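Putative sugar binding protein (Bacteroides vulgatus ATCC 8482, PDB 3KEZ) probably binds sugars or other nutrients at the outer membrane, as a SusD-family protein that also carries a calcium ion. Local coordinates at residues T264-K269 against N326-N331; G280-C285 against Y313-K318; D38-R43 against S83-I88; V45-V50 against G65-F70. All blocks are in the same frame, centred on the assembly; numbering follows the deposited sequence. Where two conformers were deposited one is given.

In the fold
From the N terminus, interaction 3 opens first, at 38-43, and closes at 83-88 on helix 80-96. Within that loop lies interaction 4, which joins helix 43-50 to helix 65-68. Interaction 1 opens much later, at 264-269, and closes at 326-331 beside the calcium site. Interaction 2 falls within it and brings residues 280-285 to strand 313-316. The result is two nested pairs in series, and none of the loops cross. The pairs still touch in space. Pro267 of interaction 1 packs on Ser41 of interaction 3. Met284 (selenomethionine) of interaction 2 packs on Tyr46 and Val50 of interaction 4. Loop 38-43 and helix 43-50 are thus tied to the later, calcium-bearing part of the chain.

Interaction 1 (T264-K269 against N326-N331). With CA (calcium ion), chain C.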
loop_
_atom_site.group_PDB
_atom_site.type_symbol
_atom_site.label_atom_id
_atom_site.label_comp_id
_atom_site.label_asym_id
_atom_site.label_seq_id
_atom_site.Cartn_x
_atom_site.Cartn_y
_atom_site.Cartn_z
ATOM N N THR A 264 8.196 8.178 21.270
ATOM C CA THR A 264 7.982 7.329 22.442
ATOM C C THR A 264 7.296 6.014 22.092
ATOM O O THR A 264 6.876 5.260 22.957
ATOM C CB THR A 264 7.145 8.097 23.496
ATOM O OG1 THR A 264 5.940 8.572 22.882
ATOM C CG2 THR A 264 7.959 9.279 24.052
ATOM N N ASP A 265 7.206 5.737 20.803
ATOM C CA ASP A 265 6.551 4.547 20.306
ATOM C C ASP A 265 7.081 4.304 18.900
ATOM O O ASP A 265 6.358 4.493 17.916
ATOM C CB ASP A 265 5.062 4.786 20.256
ATOM C CG ASP A 265 4.300 3.576 19.748
ATOM O OD1 ASP A 265 4.719 2.428 20.054
ATOM O OD2 ASP A 265 3.275 3.791 19.065
ATOM N N SER A 266 8.360 3.932 18.822
ATOM C CA SER A 266 9.120 3.999 17.586
ATOM C C SER A 266 9.212 2.651 16.866
ATOM O O SER A 266 9.412 1.616 17.513
ATOM C CB SER A 266 10.530 4.537 17.854
ATOM O OG SER A 266 11.318 4.429 16.694
ATOM N N PRO A 267 9.074 2.666 15.523
ATOM C CA PRO A 267 9.263 1.444 14.756
ATOM C C PRO A 267 10.710 1.045 14.581
ATOM O O PRO A 267 10.976 -0.054 14.096
ATOM C CB PRO A 267 8.636 1.780 13.393
ATOM C CG PRO A 267 8.836 3.238 13.269
ATOM C CD PRO A 267 8.551 3.747 14.670
ATOM N N GLY A 268 11.640 1.913 14.945
ATOM C CA GLY A 268 13.067 1.595 14.836
ATOM C C GLY A 268 13.661 1.902 13.472
ATOM O O GLY A 268 12.980 2.364 12.545
ATOM N N LYS A 269 14.945 1.601 13.344
ATOM C CA LYS A 269 15.739 2.007 12.174
ATOM C C LYS A 269 15.447 1.236 10.874
ATOM O O LYS A 269 15.975 1.596 9.812
ATOM C CB LYS A 269 17.222 1.962 12.520
ATOM C CG LYS A 269 17.684 3.076 13.481
ATOM C CD LYS A 269 19.162 2.891 13.869
ATOM C CE LYS A 269 19.619 3.955 14.875
ATOM N NZ LYS A 269 21.062 3.814 15.231
ATOM N N ASN A 326 12.978 12.223 15.161
ATOM C CA ASN A 326 14.008 11.641 14.309
ATOM C C ASN A 326 13.330 11.134 13.015
ATOM O O ASN A 326 12.147 10.844 13.017
ATOM C CB ASN A 326 14.670 10.473 15.063
ATOM C CG ASN A 326 15.900 9.932 14.362
ATOM O OD1 ASN A 326 15.812 9.031 13.512
ATOM N ND2 ASN A 326 17.068 10.445 14.751
ATOM N N ILE A 327 14.070 11.027 11.923
ATOM C CA ILE A 327 13.508 10.417 10.691
ATOM C C ILE A 327 12.969 9.003 10.960
ATOM O O ILE A 327 12.057 8.529 10.276
ATOM C CB ILE A 327 14.515 10.364 9.534
ATOM C CG1 ILE A 327 15.822 9.661 9.944
ATOM C CG2 ILE A 327 14.779 11.779 8.998
ATOM C CD1 ILE A 327 16.757 9.362 8.780
ATOM N N THR A 328 13.538 8.308 11.939
ATOM C CA THR A 328 13.037 7.001 12.292
ATOM C C THR A 328 11.514 6.960 12.538
ATOM O O THR A 328 10.849 5.966 12.226
ATOM C CB THR A 328 13.754 6.474 13.544
ATOM O OG1 THR A 328 15.135 6.252 13.231
ATOM C CG2 THR A 328 13.131 5.201 14.001
ATOM N N ASP A 329 10.964 8.040 13.088
ATOM C CA ASP A 329 9.593 8.038 13.529
ATOM C C ASP A 329 8.654 8.769 12.585
ATOM O O ASP A 329 7.521 9.087 12.964
ATOM C CB ASP A 329 9.533 8.584 14.941
ATOM C CG ASP A 329 10.335 7.739 15.893
ATOM O OD1 ASP A 329 10.244 6.494 15.761
ATOM O OD2 ASP A 329 11.079 8.302 16.728
ATOM N N ALA A 330 9.080 8.948 11.327
ATOM C CA ALA A 330 8.208 9.486 10.297
ATOM C C ALA A 330 6.989 8.603 10.170
ATOM O O ALA A 330 7.092 7.353 10.191
ATOM C CB ALA A 330 8.931 9.585 8.959
ATOM N N ASN A 331 5.838 9.260 10.040
ATOM C CA ASN A 331 4.573 8.601 9.762
ATOM C C ASN A 331 4.571 8.068 8.346
ATOM O O ASN A 331 5.337 8.535 7.505
ATOM C CB ASN A 331 3.395 9.581 9.955
ATOM C CG ASN A 331 3.203 10.020 11.437
ATOM O OD1 ASN A 331 3.893 9.528 12.325
ATOM N ND2 ASN A 331 2.242 10.939 11.690
HETATM CA CA CA C . 5.816 10.624 13.518
HETATM O O HOH W 1 4.078 12.089 14.771
#
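Ser266 passes Asp329 and Lys269 passes Thr328, with CA to CA distances of 5.7 Å in both pairs, as loop 264-269 runs by the short 3-10 turn at Ile327 and Thr328. Thr328 is central to the contact. Its methyl CG2 comes within 3.2 Å of Gly268 O. Ser266 OG meets the same methyl, at 3.3 Å from CG2. The torsion about CA-CB (chi1 -66°) sets CG2 opposite the backbone N and OG1 beside that N. The hydroxyl therefore turns back to its own segment and donates to Asn326 OD1. Thr328 N donates to Asn326 OD1 as well, at 2.9 Å and nearly straight (167°), which makes an Asx turn. The hydroxyl is tilted 35° from the amide carbonyl plane. Within its own segment, Ser266 OG accepts from Gly268 N at 3.1 Å, an ST turn. The same OG probably donates to Asp329 OD1, but that carboxylate oxygen is crowded in the model and the bond's geometry is doubtful. Pro267 CG rests 3.5 Å from Thr328 O. Ser271 OG bonds both that carbonyl and Gly268 O. Asp329, the residue after Thr328, binds the calcium ion through its O at 2.4 Å, and Asn331 OD1 binds it at 2.5 Å. Asn261, Gln322 and Glu325 are further ligands. The chemistry splits Asp329 in two. Its carbonyl serves the metal, which would probably polarise the peptide, while its carboxylate faces the serine loop. Segment 264-269 supplies no ligand here, and through Ser266 and Pro267 it probably acts as a second shell around the ligand residue Asp329.

Interaction 2 (G280-C285 against Y313-K318)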
loop_
_atom_site.group_PDB
_atom_site.type_symbol
_atom_site.label_atom_id
_atom_site.label_comp_id
_atom_site.label_asym_id
_atom_site.label_seq_id
_atom_site.Cartn_x
_atom_site.Cartn_y
_atom_site.Cartn_z
ATOM N N GLY A 280 20.014 7.851 7.210
ATOM C CA GLY A 280 19.480 6.639 7.843
ATOM C C GLY A 280 20.340 5.448 7.439
ATOM O O GLY A 280 21.542 5.452 7.713
ATOM N N TYR A 281 19.752 4.451 6.767
ATOM C CA TYR A 281 20.510 3.266 6.318
ATOM C C TYR A 281 20.938 3.305 4.832
ATOM O O TYR A 281 21.547 2.351 4.341
ATOM C CB TYR A 281 19.726 1.961 6.589
ATOM C CG TYR A 281 19.868 1.379 7.983
ATOM C CD1 TYR A 281 21.093 1.384 8.665
ATOM C CD2 TYR A 281 18.781 0.781 8.611
ATOM C CE1 TYR A 281 21.211 0.853 9.968
ATOM C CE2 TYR A 281 18.898 0.240 9.898
ATOM C CZ TYR A 281 20.108 0.281 10.563
ATOM O OH TYR A 281 20.195 -0.254 11.826
ATOM N N ASP A 282 20.652 4.396 4.122
ATOM C CA ASP A 282 21.045 4.513 2.697
ATOM C C ASP A 282 20.615 3.263 1.917
ATOM O O ASP A 282 21.419 2.640 1.209
ATOM C CB ASP A 282 22.552 4.712 2.547
ATOM C CG ASP A 282 23.106 5.800 3.468
ATOM O OD1 ASP A 282 23.309 5.496 4.648
ATOM O OD2 ASP A 282 23.360 6.934 3.002
ATOM N N ASP A 283 19.370 2.867 2.094
ATOM C CA ASP A 283 19.007 1.481 1.809
ATOM C C ASP A 283 18.363 1.345 0.436
ATOM O O ASP A 283 18.708 0.449 -0.333
ATOM C CB ASP A 283 18.087 0.947 2.891
ATOM C CG ASP A 283 18.121 -0.554 2.980
ATOM O OD1 ASP A 283 17.316 -1.190 2.264
ATOM O OD2 ASP A 283 18.987 -1.083 3.728
HETATM N N MSE A 284 17.426 2.231 0.129
HETATM C CA MSE A 284 16.722 2.155 -1.144
HETATM C C MSE A 284 16.626 3.545 -1.778
HETATM O O MSE A 284 16.378 4.537 -1.079
HETATM C CB MSE A 284 15.354 1.506 -0.950
HETATM C CG MSE A 284 14.457 2.223 0.040
HETATM SE SE MSE A 284 12.746 1.360 0.454
HETATM C CE MSE A 284 11.710 1.864 -1.070
ATOM N N CYS A 285 16.883 3.620 -3.094
ATOM C CA CYS A 285 16.895 4.903 -3.820
ATOM C C CYS A 285 16.113 4.774 -5.136
ATOM O O CYS A 285 15.682 3.668 -5.516
ATOM C CB CYS A 285 18.328 5.306 -4.128
ATOM S SG CYS A 285 19.186 4.109 -5.174
ATOM N N TYR A 313 23.258 9.405 -5.286
ATOM C CA TYR A 313 21.963 8.772 -5.154
ATOM C C TYR A 313 20.892 9.812 -4.848
ATOM O O TYR A 313 21.185 10.882 -4.287
ATOM C CB TYR A 313 21.937 7.830 -3.973
ATOM C CG TYR A 313 23.011 6.817 -3.947
ATOM C CD1 TYR A 313 22.907 5.667 -4.706
ATOM C CD2 TYR A 313 24.123 6.984 -3.137
ATOM C CE1 TYR A 313 23.909 4.724 -4.702
ATOM C CE2 TYR A 313 25.130 6.034 -3.113
ATOM C CZ TYR A 313 25.005 4.903 -3.896
ATOM O OH TYR A 313 25.972 3.930 -3.876
ATOM N N ALA A 314 19.655 9.484 -5.200
ATOM C CA ALA A 314 18.514 10.301 -4.861
ATOM C C ALA A 314 17.535 9.449 -4.075
ATOM O O ALA A 314 17.046 8.418 -4.560
ATOM C CB ALA A 314 17.861 10.854 -6.100
ATOM N N TYR A 315 17.245 9.891 -2.856
ATOM C CA TYR A 315 16.285 9.230 -1.990
ATOM C C TYR A 315 14.922 9.910 -2.098
ATOM O O TYR A 315 14.842 11.097 -2.409
ATOM C CB TYR A 315 16.793 9.270 -0.543
ATOM C CG TYR A 315 18.041 8.445 -0.400
ATOM C CD1 TYR A 315 17.951 7.105 -0.106
ATOM C CD2 TYR A 315 19.304 8.974 -0.692
ATOM C CE1 TYR A 315 19.054 6.314 -0.062
ATOM C CE2 TYR A 315 20.441 8.184 -0.631
ATOM C CZ TYR A 315 20.296 6.850 -0.299
ATOM O OH TYR A 315 21.358 6.023 -0.213
ATOM N N VAL A 316 13.855 9.155 -1.857
ATOM C CA VAL A 316 12.518 9.719 -1.863
ATOM C C VAL A 316 12.206 10.207 -0.456
ATOM O O VAL A 316 12.009 9.431 0.462
ATOM C CB VAL A 316 11.478 8.716 -2.344
ATOM C CG1 VAL A 316 10.059 9.322 -2.310
ATOM C CG2 VAL A 316 11.853 8.236 -3.766
ATOM N N ASN A 317 12.155 11.518 -0.303
ATOM C CA ASN A 317 12.042 12.165 1.001
ATOM C C ASN A 317 10.581 12.395 1.385
ATOM O O ASN A 317 10.178 13.518 1.755
ATOM C CB ASN A 317 12.804 13.512 0.962
ATOM C CG ASN A 317 13.114 14.050 2.345
ATOM O OD1 ASN A 317 13.416 13.277 3.242
ATOM N ND2 ASN A 317 13.021 15.375 2.526
ATOM N N LYS A 318 9.786 11.334 1.329
ATOM C CA LYS A 318 8.361 11.415 1.704
ATOM C C LYS A 318 8.115 11.127 3.172
ATOM O O LYS A 318 7.073 11.480 3.713
ATOM C CB LYS A 318 7.522 10.445 0.865
ATOM C CG LYS A 318 7.482 10.819 -0.602
ATOM C CD LYS A 318 6.677 9.827 -1.454
ATOM C CE LYS A 318 6.282 10.438 -2.790
ATOM N NZ LYS A 318 5.442 9.509 -3.652
HETATM O O HOH W 2 23.716 7.216 0.230
HETATM O O HOH W 3 14.506 6.486 -1.019
#
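Tyr315 reaches from strand 313-316 to Asp282 and Met284 of the facing segment. The backbones come closest at Cys285 CA and Tyr315 CA, 4.7 Å apart, yet no direct hydrogen bond joins the two segments. From CB, the chi1 of -66° places CG beside the backbone N and sends the ring toward segment 280-285. CD1 comes first, 3.2 Å from Met284 O, which approaches the ring obliquely. CE1 lies near the same oxygen, and Cys285 CB stands above the ring, offset toward its rim. Asp283 N comes up to the ring at its edge. At the tip, OH sits 3.3 Å from Asp282 CB, with the carboxylate turned 80° from the ring plane. The hydroxyl does not bond the carboxylate directly. It donates to a water 2.7 Å from Tyr315 OH, and this water donates to Asp282 OD2 at 2.8 Å. A second water links the backbones. It donates to Met284 O at 2.7 Å and accepts from Val316 N at 2.9 Å. Beside Tyr315, Cys285 SG makes an oblique sulfur-aromatic contact with Tyr313, 5.3 Å from its ring centroid. Direct backbone bonding appears just outside, where Ala314 pairs with Ile286 and Cys285 with Gln56. Residue 284 is selenomethionine and packs on helix 43-50. The arrangement is a junction of two small antiparallel sheets in the SusD fold. Strand 284-286 pairs with 55-57, strand 313-316 forms a hairpin with 306-309, and they meet through the Ala314-Ile286 backbone bond, the Tyr315 ring and two waters.

Interaction 3 (D38-R43 against S83-I88). With EDO (1,2-ethanediol), chain G.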
loop_
_atom_site.group_PDB
_atom_site.type_symbol
_atom_site.label_atom_id
_atom_site.label_comp_id
_atom_site.label_asym_id
_atom_site.label_seq_id
_atom_site.Cartn_x
_atom_site.Cartn_y
_atom_site.Cartn_z
ATOM N N ASP A 38 8.295 -4.367 10.386
ATOM C CA ASP A 38 8.005 -5.604 9.678
ATOM C C ASP A 38 6.624 -5.580 9.033
ATOM O O ASP A 38 6.304 -6.477 8.259
ATOM C CB ASP A 38 8.122 -6.818 10.619
ATOM C CG ASP A 38 9.576 -7.225 10.881
ATOM O OD1 ASP A 38 10.489 -6.722 10.203
ATOM O OD2 ASP A 38 9.803 -8.042 11.783
ATOM N N ALA A 39 5.793 -4.605 9.393
ATOM C CA ALA A 39 4.472 -4.460 8.795
ATOM C C ALA A 39 4.442 -3.160 7.998
ATOM O O ALA A 39 5.275 -2.977 7.081
ATOM C CB ALA A 39 3.348 -4.528 9.870
ATOM N N TYR A 40 3.506 -2.267 8.317
ATOM C CA TYR A 40 3.263 -1.095 7.490
ATOM C C TYR A 40 4.206 0.096 7.716
ATOM O O TYR A 40 4.109 1.111 7.030
ATOM C CB TYR A 40 1.789 -0.669 7.597
ATOM C CG TYR A 40 0.880 -1.698 6.954
ATOM C CD1 TYR A 40 0.801 -1.828 5.532
ATOM C CD2 TYR A 40 0.160 -2.596 7.740
ATOM C CE1 TYR A 40 -0.031 -2.796 4.945
ATOM C CE2 TYR A 40 -0.676 -3.579 7.146
ATOM C CZ TYR A 40 -0.773 -3.665 5.771
ATOM O OH TYR A 40 -1.591 -4.642 5.230
ATOM N N SER A 41 5.154 -0.018 8.633
ATOM C CA SER A 41 6.179 1.011 8.719
ATOM C C SER A 41 7.427 0.601 7.926
ATOM O O SER A 41 8.414 1.311 7.941
ATOM C CB SER A 41 6.504 1.323 10.178
ATOM O OG SER A 41 5.606 2.260 10.736
ATOM N N GLY A 42 7.379 -0.527 7.215
ATOM C CA GLY A 42 8.543 -0.936 6.423
ATOM C C GLY A 42 8.245 -1.950 5.340
ATOM O O GLY A 42 7.840 -1.603 4.220
ATOM N N ARG A 43 8.391 -3.215 5.692
ATOM C CA ARG A 43 8.422 -4.294 4.694
ATOM C C ARG A 43 7.226 -4.359 3.801
ATOM O O ARG A 43 7.397 -4.622 2.609
ATOM C CB ARG A 43 8.645 -5.653 5.382
ATOM C CG ARG A 43 10.054 -5.764 5.911
ATOM C CD ARG A 43 10.317 -7.114 6.561
ATOM N NE ARG A 43 11.683 -7.207 7.054
ATOM C CZ ARG A 43 12.137 -8.186 7.824
ATOM N NH1 ARG A 43 11.337 -9.158 8.189
ATOM N NH2 ARG A 43 13.396 -8.176 8.244
ATOM N N SER A 83 3.314 -13.798 9.065
ATOM C CA SER A 83 2.994 -13.811 10.497
ATOM C C SER A 83 2.277 -12.553 10.954
ATOM O O SER A 83 1.288 -12.648 11.656
ATOM C CB SER A 83 4.230 -14.104 11.381
ATOM O OG SER A 83 5.427 -13.491 10.919
ATOM N N TYR A 84 2.753 -11.378 10.518
ATOM C CA TYR A 84 2.155 -10.131 10.932
ATOM C C TYR A 84 0.731 -9.963 10.374
ATOM O O TYR A 84 -0.196 -9.620 11.108
ATOM C CB TYR A 84 3.042 -8.935 10.545
ATOM C CG TYR A 84 4.072 -8.607 11.592
ATOM C CD1 TYR A 84 5.156 -9.433 11.786
ATOM C CD2 TYR A 84 3.939 -7.466 12.420
ATOM C CE1 TYR A 84 6.091 -9.171 12.767
ATOM C CE2 TYR A 84 4.879 -7.196 13.431
ATOM C CZ TYR A 84 5.966 -8.047 13.573
ATOM O OH TYR A 84 6.929 -7.831 14.552
ATOM N N LEU A 85 0.552 -10.265 9.090
ATOM C CA LEU A 85 -0.779 -10.140 8.493
ATOM C C LEU A 85 -1.788 -11.134 9.106
ATOM O O LEU A 85 -2.944 -10.770 9.363
ATOM C CB LEU A 85 -0.694 -10.207 6.961
ATOM C CG LEU A 85 -0.012 -8.951 6.413
ATOM C CD1 LEU A 85 0.428 -9.101 4.995
ATOM C CD2 LEU A 85 -0.865 -7.674 6.623
ATOM N N TYR A 86 -1.365 -12.373 9.388
ATOM C CA TYR A 86 -2.263 -13.335 9.986
ATOM C C TYR A 86 -2.539 -12.998 11.447
ATOM O O TYR A 86 -3.649 -13.237 11.951
ATOM C CB TYR A 86 -1.770 -14.788 9.813
ATOM C CG TYR A 86 -2.267 -15.359 8.490
ATOM C CD1 TYR A 86 -3.648 -15.508 8.230
ATOM C CD2 TYR A 86 -1.369 -15.667 7.468
ATOM C CE1 TYR A 86 -4.098 -15.969 7.023
ATOM C CE2 TYR A 86 -1.804 -16.137 6.253
ATOM C CZ TYR A 86 -3.161 -16.282 6.022
ATOM O OH TYR A 86 -3.562 -16.785 4.822
ATOM N N SER A 87 -1.552 -12.432 12.136
ATOM C CA SER A 87 -1.787 -11.883 13.482
ATOM C C SER A 87 -2.885 -10.819 13.502
ATOM O O SER A 87 -3.825 -10.881 14.308
ATOM C CB SER A 87 -0.497 -11.283 14.019
ATOM O OG SER A 87 -0.700 -10.759 15.300
ATOM N N ILE A 88 -2.751 -9.835 12.619
ATOM C CA ILE A 88 -3.734 -8.801 12.415
ATOM C C ILE A 88 -5.138 -9.391 12.102
ATOM O O ILE A 88 -6.151 -9.058 12.760
ATOM C CB ILE A 88 -3.265 -7.827 11.282
ATOM C CG1 ILE A 88 -2.078 -6.990 11.748
ATOM C CG2 ILE A 88 -4.444 -6.973 10.787
ATOM C CD1 ILE A 88 -1.290 -6.386 10.606
HETATM C C1 EDO G . 13.724 -11.484 11.158
HETATM O O1 EDO G . 12.665 -11.266 10.224
HETATM C C2 EDO G . 14.990 -10.816 10.640
HETATM O O2 EDO G . 15.018 -10.873 9.199
#
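Asp38 CB sits over one face of the Tyr84 ring in a CH-pi contact. It is 4.0 Å from the ring centroid and 20° off the normal. The carboxylate stands almost perpendicular to the ring, at 89°. The apolar contacts follow. Ala39 CB lies 3.9 Å from Tyr84 CD2. With CG beside the backbone N (chi1 -68°), the Tyr40 ring reaches Leu85 and crosses it at about a right angle, bringing Tyr40 OH within 3.4 Å of Leu85 CD2. Ile88 CD1 meets the edge of the Tyr40 ring. The Tyr40 hydroxyl has its polar partner elsewhere, in Asp129. Charge plays its part within the loop. Asp38 OD1 lies above the guanidinium face of Arg43, 3.3 Å from NH1. No N-H points at it, so this is attraction of charges alone. The extended Arg43 uses its edge for an ethanediol, probably picked up from the crystallisation solution: NH1 donates to O1 at 3.2 Å and NH2 donates to O2. A type I turn from Ala39 to Gly42 shapes the loop, and Gly42 is the N-cap of helix 43-50. Through Asp38, Ala39 and Tyr40 the loop sits against helix 80-96. Met125 of helix 109-134, Met34 of helix 20-34 and Leu334 of strand 332-336 also pack on Tyr40.

Interaction 4 (V45-V50 against G65-F70); sequences VYYGDV and GNYYRF
Tyr67 meets both Tyr46 and Tyr47, and this is the tight part of the contact. Tyr46 turns its edge to the face of Tyr67 in a T-shaped pair, with centroids 5.3 Å apart and planes at 82°. Tyr46 CG stands between its backbone N and carbonyl carbon (chi1 69°), which swings the ring toward helix 65-68. Its OH ends 3.3 Å from Tyr67 CE1. Tyr47 crosses Tyr67 at about a right angle, with Tyr47 CD1 3.7 Å from Tyr67 CD2. Val50 CG2 packs on the stem of the same tyrosine, 3.7 Å from Tyr67 CB. The two segments are short helices of the N-terminal SusD region. Helix 43-50 is kinked near Gly48 and Asp49, and helix 65-68 ends in a Schellman motif at Phe70, where phi turns positive. The side chains pack more loosely at Tyr68, although the backbones come closest there. Val50 and Tyr68 meet CB to CB at 4.2 Å, and the Tyr68 ring then leads away toward His424, which its hydroxyl bonds. Tyr68 CA makes a CA-H...O contact with Val50 O at 3.3 Å, and that oxygen also lies at the Tyr68 ring edge.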
loop_
_atom_site.group_PDB
_atom_site.type_symbol
_atom_site.label_atom_id
_atom_site.label_comp_id
_atom_site.label_asym_id
_atom_site.label_seq_id
_atom_site.Cartn_x
_atom_site.Cartn_y
_atom_site.Cartn_z
ATOM N N VAL A 45 5.404 -1.874 2.902
ATOM C CA VAL A 45 5.409 -0.734 2.030
ATOM C C VAL A 45 6.436 -0.888 0.936
ATOM O O VAL A 45 6.111 -0.763 -0.230
ATOM C CB VAL A 45 5.569 0.586 2.806
ATOM C CG1 VAL A 45 5.402 1.782 1.857
ATOM C CG2 VAL A 45 4.487 0.641 3.928
ATOM N N TYR A 46 7.695 -1.153 1.281
ATOM C CA TYR A 46 8.709 -1.099 0.265
ATOM C C TYR A 46 8.656 -2.224 -0.759
ATOM O O TYR A 46 9.248 -2.095 -1.824
ATOM C CB TYR A 46 10.117 -0.949 0.835
ATOM C CG TYR A 46 10.744 -2.117 1.596
ATOM C CD1 TYR A 46 11.062 -3.293 0.976
ATOM C CD2 TYR A 46 11.125 -1.965 2.907
ATOM C CE1 TYR A 46 11.686 -4.328 1.673
ATOM C CE2 TYR A 46 11.736 -2.997 3.619
ATOM C CZ TYR A 46 12.048 -4.156 2.981
ATOM O OH TYR A 46 12.689 -5.167 3.670
ATOM N N TYR A 47 8.006 -3.328 -0.422
ATOM C CA TYR A 47 7.994 -4.528 -1.301
ATOM C C TYR A 47 7.679 -4.158 -2.760
ATOM O O TYR A 47 8.449 -4.460 -3.679
ATOM C CB TYR A 47 7.002 -5.569 -0.780
ATOM C CG TYR A 47 6.982 -6.871 -1.557
ATOM C CD1 TYR A 47 7.954 -7.820 -1.374
ATOM C CD2 TYR A 47 5.974 -7.135 -2.498
ATOM C CE1 TYR A 47 7.940 -9.016 -2.101
ATOM C CE2 TYR A 47 5.969 -8.307 -3.230
ATOM C CZ TYR A 47 6.916 -9.254 -3.006
ATOM O OH TYR A 47 6.863 -10.433 -3.707
ATOM N N GLY A 48 6.594 -3.419 -2.968
ATOM C CA GLY A 48 6.162 -3.126 -4.326
ATOM C C GLY A 48 7.025 -2.104 -5.066
ATOM O O GLY A 48 6.838 -1.889 -6.284
ATOM N N ASP A 49 7.932 -1.436 -4.346
ATOM C CA ASP A 49 8.830 -0.468 -4.983
ATOM C C ASP A 49 10.133 -1.137 -5.463
ATOM O O ASP A 49 10.496 -1.015 -6.649
ATOM C CB ASP A 49 9.156 0.698 -4.030
ATOM C CG ASP A 49 7.984 1.669 -3.851
ATOM O OD1 ASP A 49 7.602 2.369 -4.816
ATOM O OD2 ASP A 49 7.467 1.776 -2.733
ATOM N N VAL A 50 10.818 -1.870 -4.574
ATOM C CA VAL A 50 12.139 -2.396 -4.932
ATOM C C VAL A 50 12.063 -3.630 -5.814
ATOM O O VAL A 50 13.056 -4.014 -6.382
ATOM C CB VAL A 50 13.044 -2.665 -3.744
ATOM C CG1 VAL A 50 13.179 -1.374 -2.935
ATOM C CG2 VAL A 50 12.511 -3.826 -2.881
ATOM N N GLY A 65 17.910 -5.468 -0.357
ATOM C CA GLY A 65 18.744 -6.111 -1.365
ATOM C C GLY A 65 18.135 -7.396 -1.895
ATOM O O GLY A 65 17.950 -7.530 -3.107
ATOM N N ASN A 66 17.767 -8.317 -0.987
ATOM C CA ASN A 66 17.246 -9.633 -1.390
ATOM C C ASN A 66 15.862 -9.542 -2.089
ATOM O O ASN A 66 15.554 -10.347 -2.985
ATOM C CB ASN A 66 17.164 -10.573 -0.221
ATOM C CG ASN A 66 18.520 -11.111 0.201
ATOM O OD1 ASN A 66 19.469 -11.222 -0.589
ATOM N ND2 ASN A 66 18.616 -11.435 1.466
ATOM N N TYR A 67 15.069 -8.537 -1.728
ATOM C CA TYR A 67 13.806 -8.264 -2.464
ATOM C C TYR A 67 14.074 -7.746 -3.883
ATOM O O TYR A 67 13.506 -8.259 -4.839
ATOM C CB TYR A 67 12.934 -7.260 -1.713
ATOM C CG TYR A 67 12.580 -7.746 -0.335
ATOM C CD1 TYR A 67 13.451 -7.566 0.748
ATOM C CD2 TYR A 67 11.404 -8.451 -0.117
ATOM C CE1 TYR A 67 13.098 -8.024 2.040
ATOM C CE2 TYR A 67 11.059 -8.907 1.144
ATOM C CZ TYR A 67 11.904 -8.694 2.210
ATOM O OH TYR A 67 11.523 -9.190 3.433
ATOM N N TYR A 68 14.918 -6.704 -3.995
ATOM C CA TYR A 68 15.329 -6.117 -5.306
ATOM C C TYR A 68 15.956 -7.172 -6.241
ATOM O O TYR A 68 15.674 -7.204 -7.455
ATOM C CB TYR A 68 16.297 -4.934 -5.080
ATOM C CG TYR A 68 17.083 -4.516 -6.285
ATOM C CD1 TYR A 68 16.464 -3.924 -7.362
ATOM C CD2 TYR A 68 18.469 -4.699 -6.347
ATOM C CE1 TYR A 68 17.186 -3.559 -8.503
ATOM C CE2 TYR A 68 19.198 -4.325 -7.471
ATOM C CZ TYR A 68 18.554 -3.774 -8.549
ATOM O OH TYR A 68 19.261 -3.391 -9.683
ATOM N N ARG A 69 16.810 -8.024 -5.685
ATOM C CA ARG A 69 17.528 -9.015 -6.458
ATOM C C ARG A 69 16.737 -10.306 -6.700
ATOM O O ARG A 69 17.240 -11.218 -7.394
ATOM C CB ARG A 69 18.880 -9.362 -5.787
ATOM C CG ARG A 69 19.886 -8.245 -5.832
ATOM C CD ARG A 69 21.211 -8.563 -5.181
ATOM N NE ARG A 69 21.789 -9.808 -5.685
ATOM C CZ ARG A 69 22.226 -10.831 -4.949
ATOM N NH1 ARG A 69 22.203 -10.802 -3.622
ATOM N NH2 ARG A 69 22.719 -11.910 -5.560
ATOM N N PHE A 70 15.534 -10.387 -6.139
ATOM C CA PHE A 70 14.755 -11.611 -6.101
ATOM C C PHE A 70 15.621 -12.788 -5.682
ATOM O O PHE A 70 15.696 -13.800 -6.380
ATOM C CB PHE A 70 14.123 -11.875 -7.467
ATOM C CG PHE A 70 13.211 -10.806 -7.891
ATOM C CD1 PHE A 70 11.902 -10.775 -7.419
ATOM C CD2 PHE A 70 13.649 -9.791 -8.736
ATOM C CE1 PHE A 70 11.054 -9.780 -7.814
ATOM C CE2 PHE A 70 12.807 -8.787 -9.114
ATOM C CZ PHE A 70 11.499 -8.790 -8.667
#